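Local atomic coordinates of N-acetyl-beta-D glucosaminidase (Rhizomucor miehei CAU432, PDB entry 4ZM6), a protein that probably removes N-acetylglucosamine units through a family 3 glycosidase domain and binds acetyl coenzyme A in a GCN5-related, probably glucosamine-acetylating, region. Residues G761-H773 with E792-E806. Residues are numbered along the deposited sequence; the frame is centred on the assembly and turned at random.
Sequences GRVIASLILNTTH and ERSGGMACVGVAQEE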
loop_
_atom_site.group_PDB
_atom_site.type_symbol
_atom_site.label_atom_id
_atom_site.label_comp_id
_atom_site.label_asym_id
_atom_site.label_seq_id
_atom_site.Cartn_x
_atom_site.Cartn_y
_atom_site.Cartn_z
ATOM N N GLY A 761 32.549 44.367 8.915
ATOM C CA GLY A 761 31.659 45.038 7.972
ATOM C C GLY A 761 30.479 44.172 7.582
ATOM O O GLY A 761 30.502 42.950 7.776
ATOM N N ARG A 762 29.444 44.804 7.035
ATOM C CA ARG A 762 28.258 44.079 6.590
ATOM C C ARG A 762 28.652 43.154 5.439
ATOM O O ARG A 762 29.588 43.448 4.690
ATOM C CB ARG A 762 27.137 45.046 6.172
ATOM C CG ARG A 762 27.350 45.710 4.819
ATOM C CD ARG A 762 26.488 46.949 4.616
ATOM N NE ARG A 762 26.877 47.668 3.399
ATOM C CZ ARG A 762 27.868 48.561 3.307
ATOM N NH1 ARG A 762 28.608 48.890 4.368
ATOM N NH2 ARG A 762 28.126 49.137 2.136
ATOM N N VAL A 763 27.948 42.032 5.319
ATOM C CA VAL A 763 28.203 41.072 4.246
ATOM C C VAL A 763 27.658 41.623 2.930
ATOM O O VAL A 763 26.492 42.012 2.844
ATOM C CB VAL A 763 27.552 39.706 4.543
ATOM C CG1 VAL A 763 27.746 38.750 3.368
ATOM C CG2 VAL A 763 28.124 39.109 5.824
ATOM N N ILE A 764 28.510 41.662 1.913
ATOM C CA ILE A 764 28.143 42.215 0.603
ATOM C C ILE A 764 28.240 41.199 -0.539
ATOM O O ILE A 764 27.816 41.482 -1.655
ATOM C CB ILE A 764 28.992 43.464 0.256
ATOM C CG1 ILE A 764 30.484 43.122 0.169
ATOM C CG2 ILE A 764 28.739 44.571 1.274
ATOM C CD1 ILE A 764 31.386 44.334 0.062
ATOM N N ALA A 765 28.795 40.027 -0.261
ATOM C CA ALA A 765 28.894 38.966 -1.246
ATOM C C ALA A 765 29.182 37.669 -0.508
ATOM O O ALA A 765 29.492 37.693 0.690
ATOM C CB ALA A 765 29.997 39.264 -2.252
ATOM N N SER A 766 29.075 36.543 -1.207
ATOM C CA SER A 766 29.385 35.255 -0.603
ATOM C C SER A 766 29.550 34.171 -1.648
ATOM O O SER A 766 29.083 34.322 -2.770
ATOM C CB SER A 766 28.281 34.841 0.379
ATOM O OG SER A 766 27.302 34.050 -0.263
ATOM N N LEU A 767 30.216 33.083 -1.268
ATOM C CA LEU A 767 30.241 31.863 -2.079
ATOM C C LEU A 767 30.574 30.651 -1.231
ATOM O O LEU A 767 30.984 30.786 -0.083
ATOM C CB LEU A 767 31.221 31.985 -3.251
ATOM C CG LEU A 767 32.715 32.106 -2.937
ATOM C CD1 LEU A 767 33.322 30.778 -2.508
ATOM C CD2 LEU A 767 33.458 32.643 -4.151
ATOM N N ILE A 768 30.402 29.469 -1.823
ATOM C CA ILE A 768 30.603 28.194 -1.140
ATOM C C ILE A 768 31.768 27.448 -1.756
ATOM O O ILE A 768 31.682 26.998 -2.896
ATOM C CB ILE A 768 29.351 27.293 -1.241
ATOM C CG1 ILE A 768 28.184 27.906 -0.465
ATOM C CG2 ILE A 768 29.645 25.896 -0.698
ATOM C CD1 ILE A 768 26.849 27.273 -0.791
ATOM N N LEU A 769 32.847 27.309 -0.989
ATOM C CA LEU A 769 33.983 26.490 -1.394
ATOM C C LEU A 769 33.693 25.019 -1.156
ATOM O O LEU A 769 32.761 24.653 -0.431
ATOM C CB LEU A 769 35.241 26.854 -0.600
ATOM C CG LEU A 769 35.922 28.190 -0.870
ATOM C CD1 LEU A 769 37.024 28.420 0.152
ATOM C CD2 LEU A 769 36.483 28.226 -2.281
ATOM N N ASN A 770 34.512 24.184 -1.783
ATOM C CA ASN A 770 34.587 22.775 -1.454
ATOM C C ASN A 770 35.975 22.272 -1.820
ATOM O O ASN A 770 36.591 22.780 -2.762
ATOM C CB ASN A 770 33.502 21.984 -2.192
ATOM C CG ASN A 770 33.846 21.732 -3.647
ATOM O OD1 ASN A 770 33.394 22.454 -4.530
ATOM N ND2 ASN A 770 34.657 20.709 -3.902
ATOM N N THR A 771 36.467 21.287 -1.076
ATOM C CA THR A 771 37.766 20.696 -1.362
ATOM C C THR A 771 37.786 19.239 -0.924
ATOM O O THR A 771 37.425 18.918 0.208
ATOM C CB THR A 771 38.904 21.441 -0.640
ATOM O OG1 THR A 771 38.899 22.825 -1.011
ATOM C CG2 THR A 771 40.255 20.833 -0.990
ATOM N N THR A 772 38.224 18.370 -1.826
ATOM C CA THR A 772 38.357 16.956 -1.535
ATOM C C THR A 772 39.230 16.709 -0.299
ATOM O O THR A 772 40.332 17.238 -0.195
ATOM C CB THR A 772 38.969 16.229 -2.743
ATOM O OG1 THR A 772 38.230 16.565 -3.922
ATOM C CG2 THR A 772 38.966 14.712 -2.539
ATOM N N HIS A 773 38.706 15.913 0.630
ATOM C CA HIS A 773 39.344 15.580 1.922
ATOM C C HIS A 773 39.385 16.700 2.968
ATOM O O HIS A 773 39.977 16.522 4.030
ATOM C CB HIS A 773 40.745 15.000 1.721
ATOM C CG HIS A 773 40.772 13.801 0.831
ATOM N ND1 HIS A 773 39.847 12.784 0.928
ATOM C CD2 HIS A 773 41.618 13.450 -0.166
ATOM C CE1 HIS A 773 40.115 11.862 0.022
ATOM N NE2 HIS A 773 41.186 12.242 -0.654
ATOM N N GLU A 792 42.662 13.822 -6.709
ATOM C CA GLU A 792 42.566 13.920 -5.261
ATOM C C GLU A 792 42.729 15.378 -4.855
ATOM O O GLU A 792 42.000 15.883 -4.005
ATOM C CB GLU A 792 43.676 13.100 -4.609
ATOM C CG GLU A 792 43.529 11.602 -4.791
ATOM C CD GLU A 792 42.599 10.999 -3.766
ATOM O OE1 GLU A 792 42.941 11.048 -2.566
ATOM O OE2 GLU A 792 41.530 10.482 -4.158
ATOM N N ARG A 793 43.711 16.039 -5.466
ATOM C CA ARG A 793 43.997 17.443 -5.197
ATOM C C ARG A 793 43.028 18.292 -6.012
ATOM O O ARG A 793 43.373 18.836 -7.065
ATOM C CB ARG A 793 45.464 17.770 -5.518
ATOM C CG ARG A 793 46.489 16.990 -4.692
ATOM C CD ARG A 793 46.759 17.599 -3.312
ATOM N NE ARG A 793 45.539 17.878 -2.535
ATOM C CZ ARG A 793 44.974 17.064 -1.637
ATOM N NH1 ARG A 793 45.497 15.873 -1.349
ATOM N NH2 ARG A 793 43.862 17.451 -1.017
ATOM N N SER A 794 41.808 18.397 -5.496
ATOM C CA SER A 794 40.698 18.968 -6.234
ATOM C C SER A 794 39.698 19.661 -5.322
ATOM O O SER A 794 39.550 19.309 -4.147
ATOM C CB SER A 794 39.982 17.858 -6.996
ATOM O OG SER A 794 39.534 16.850 -6.107
ATOM N N GLY A 795 38.993 20.635 -5.888
ATOM C CA GLY A 795 37.980 21.392 -5.157
ATOM C C GLY A 795 37.144 22.221 -6.110
ATOM O O GLY A 795 37.138 21.964 -7.307
ATOM N N GLY A 796 36.441 23.217 -5.587
ATOM C CA GLY A 796 35.622 24.076 -6.425
ATOM C C GLY A 796 34.822 25.081 -5.628
ATOM O O GLY A 796 35.036 25.249 -4.427
ATOM N N MET A 797 33.889 25.746 -6.300
ATOM C CA MET A 797 33.049 26.752 -5.658
ATOM C C MET A 797 31.633 26.725 -6.226
ATOM O O MET A 797 31.383 26.095 -7.252
ATOM C CB MET A 797 33.660 28.146 -5.833
ATOM C CG MET A 797 33.568 28.700 -7.247
ATOM S SD MET A 797 34.553 30.187 -7.476
ATOM C CE MET A 797 36.181 29.463 -7.552
ATOM N N ALA A 798 30.724 27.431 -5.558
ATOM C CA ALA A 798 29.312 27.455 -5.942
ATOM C C ALA A 798 28.567 28.603 -5.264
ATOM O O ALA A 798 29.119 29.304 -4.421
ATOM C CB ALA A 798 28.650 26.124 -5.599
ATOM N N CYS A 799 27.310 28.790 -5.652
ATOM C CA CYS A 799 26.448 29.817 -5.075
ATOM C C CYS A 799 27.189 31.138 -4.862
ATOM O O CYS A 799 27.147 31.740 -3.788
ATOM C CB CYS A 799 25.813 29.293 -3.793
ATOM S SG CYS A 799 24.969 27.705 -4.042
ATOM N N VAL A 800 27.864 31.564 -5.928
ATOM C CA VAL A 800 28.557 32.843 -5.992
ATOM C C VAL A 800 27.522 33.931 -6.237
ATOM O O VAL A 800 26.676 33.807 -7.129
ATOM C CB VAL A 800 29.550 32.869 -7.169
ATOM C CG1 VAL A 800 30.188 34.243 -7.309
ATOM C CG2 VAL A 800 30.611 31.786 -7.009
ATOM N N GLY A 801 27.593 34.999 -5.450
ATOM C CA GLY A 801 26.628 36.085 -5.552
ATOM C C GLY A 801 27.059 37.344 -4.825
ATOM O O GLY A 801 27.605 37.287 -3.721
ATOM N N VAL A 802 26.804 38.484 -5.459
ATOM C CA VAL A 802 27.042 39.793 -4.870
ATOM C C VAL A 802 25.688 40.421 -4.580
ATOM O O VAL A 802 24.708 40.098 -5.241
ATOM C CB VAL A 802 27.812 40.682 -5.856
ATOM C CG1 VAL A 802 28.212 41.999 -5.202
ATOM C CG2 VAL A 802 29.025 39.932 -6.395
ATOM N N ALA A 803 25.629 41.306 -3.591
ATOM C CA ALA A 803 24.390 42.018 -3.264
ATOM C C ALA A 803 24.011 42.927 -4.416
ATOM O O ALA A 803 24.885 43.376 -5.156
ATOM C CB ALA A 803 24.560 42.838 -1.993
ATOM N N GLN A 804 22.713 43.189 -4.570
ATOM C CA GLN A 804 22.240 44.095 -5.633
ATOM C C GLN A 804 22.875 45.484 -5.524
ATOM O O GLN A 804 23.450 45.994 -6.490
ATOM C CB GLN A 804 20.697 44.219 -5.721
ATOM C CG GLN A 804 19.844 43.811 -4.522
ATOM C CD GLN A 804 19.155 42.468 -4.731
ATOM O OE1 GLN A 804 19.775 41.498 -5.177
ATOM N NE2 GLN A 804 17.863 42.408 -4.417
ATOM N N GLU A 805 22.772 46.069 -4.334
ATOM C CA GLU A 805 23.368 47.368 -4.025
ATOM C C GLU A 805 24.832 47.509 -4.483
ATOM O O GLU A 805 25.236 48.571 -4.967
ATOM C CB GLU A 805 23.295 47.596 -2.513
ATOM C CG GLU A 805 23.708 48.987 -2.048
ATOM C CD GLU A 805 22.639 50.039 -2.279
ATOM O OE1 GLU A 805 21.524 49.692 -2.730
ATOM O OE2 GLU A 805 22.921 51.223 -1.998
ATOM N N GLU A 806 25.608 46.434 -4.338
ATOM C CA GLU A 806 27.067 46.481 -4.463
ATOM C C GLU A 806 27.592 46.034 -5.828
ATOM O O GLU A 806 28.799 45.801 -5.992
ATOM C CB GLU A 806 27.696 45.608 -3.372
ATOM C CG GLU A 806 27.127 45.836 -1.977
ATOM C CD GLU A 806 27.391 47.231 -1.436
ATOM O OE1 GLU A 806 28.373 47.872 -1.871
ATOM O OE2 GLU A 806 26.616 47.682 -0.561
HETATM O O HOH W 1 25.614 34.017 -2.972
#
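Cys799 and Val800 together stand opposite Leu767, a beta bulge that shifts the register of an otherwise regular antiparallel pair. Cys799 makes the extra step as a single residue in the left-handed helical conformation (phi 42°), which moves its carbonyl off the regular pattern. Cys799 O accepts a CA-H...O contact from Leu767 CA and a hydrogen bond from a water 2.9 Å away, which also bonds to Ser766 OG; Tyr739 OH hydrogen-bonds to both Ser766 OG and Cys799 O, so that the displaced carbonyl has polar partners. Serine suits position 766 because its short hydroxyl, buried under helix 721-731, reaches both the water and Tyr739. On one side of the bulge Ser766 and Gly801 bond in both directions; on the other Ile768 N gives a 2.9 Å bond to Ala798 O.

Branched and long apolar side chains pack across the pair: Leu767 CB lies 3.8 Å from Val800 CG2, the two side chains pointing the same way, while Ile768 CD1 reaches Cys799 CB. Gly795 and Gly796, having no side chains, fit a nearly fully extended backbone beside Thr771 and Asn770.

Polar residues finish both ends. Thr772 OG1 is 2.6 Å from Ser794 OG, and His773 NE2 donates to Glu792 OE1 at 2.9 Å, the oxygen lying near the ring plane but the nitrogen above the carboxylate plane. At the other end, with CG anti to the carbonyl carbon (chi1 -47°), Glu806 lays CG against Ile764 CB and CG2, and the bend at chi2 turns the carboxylate so that OE2 meets the edge of the Arg762 guanidinium in a salt bridge, NH2 to OE2 3.4 Å, whose hydrogen bond is weak; OE1 is held by Arg809.

A bulge in the strand leading to helix 811-825 is typical of the GNAT fold. That helix packs on Ile764, Thr771 and Met797, helix 721-731 on Ser766 and Ala803, and strands 751-756 and 830-836 continue the sheet beyond 763-771 and 794-802 respectively.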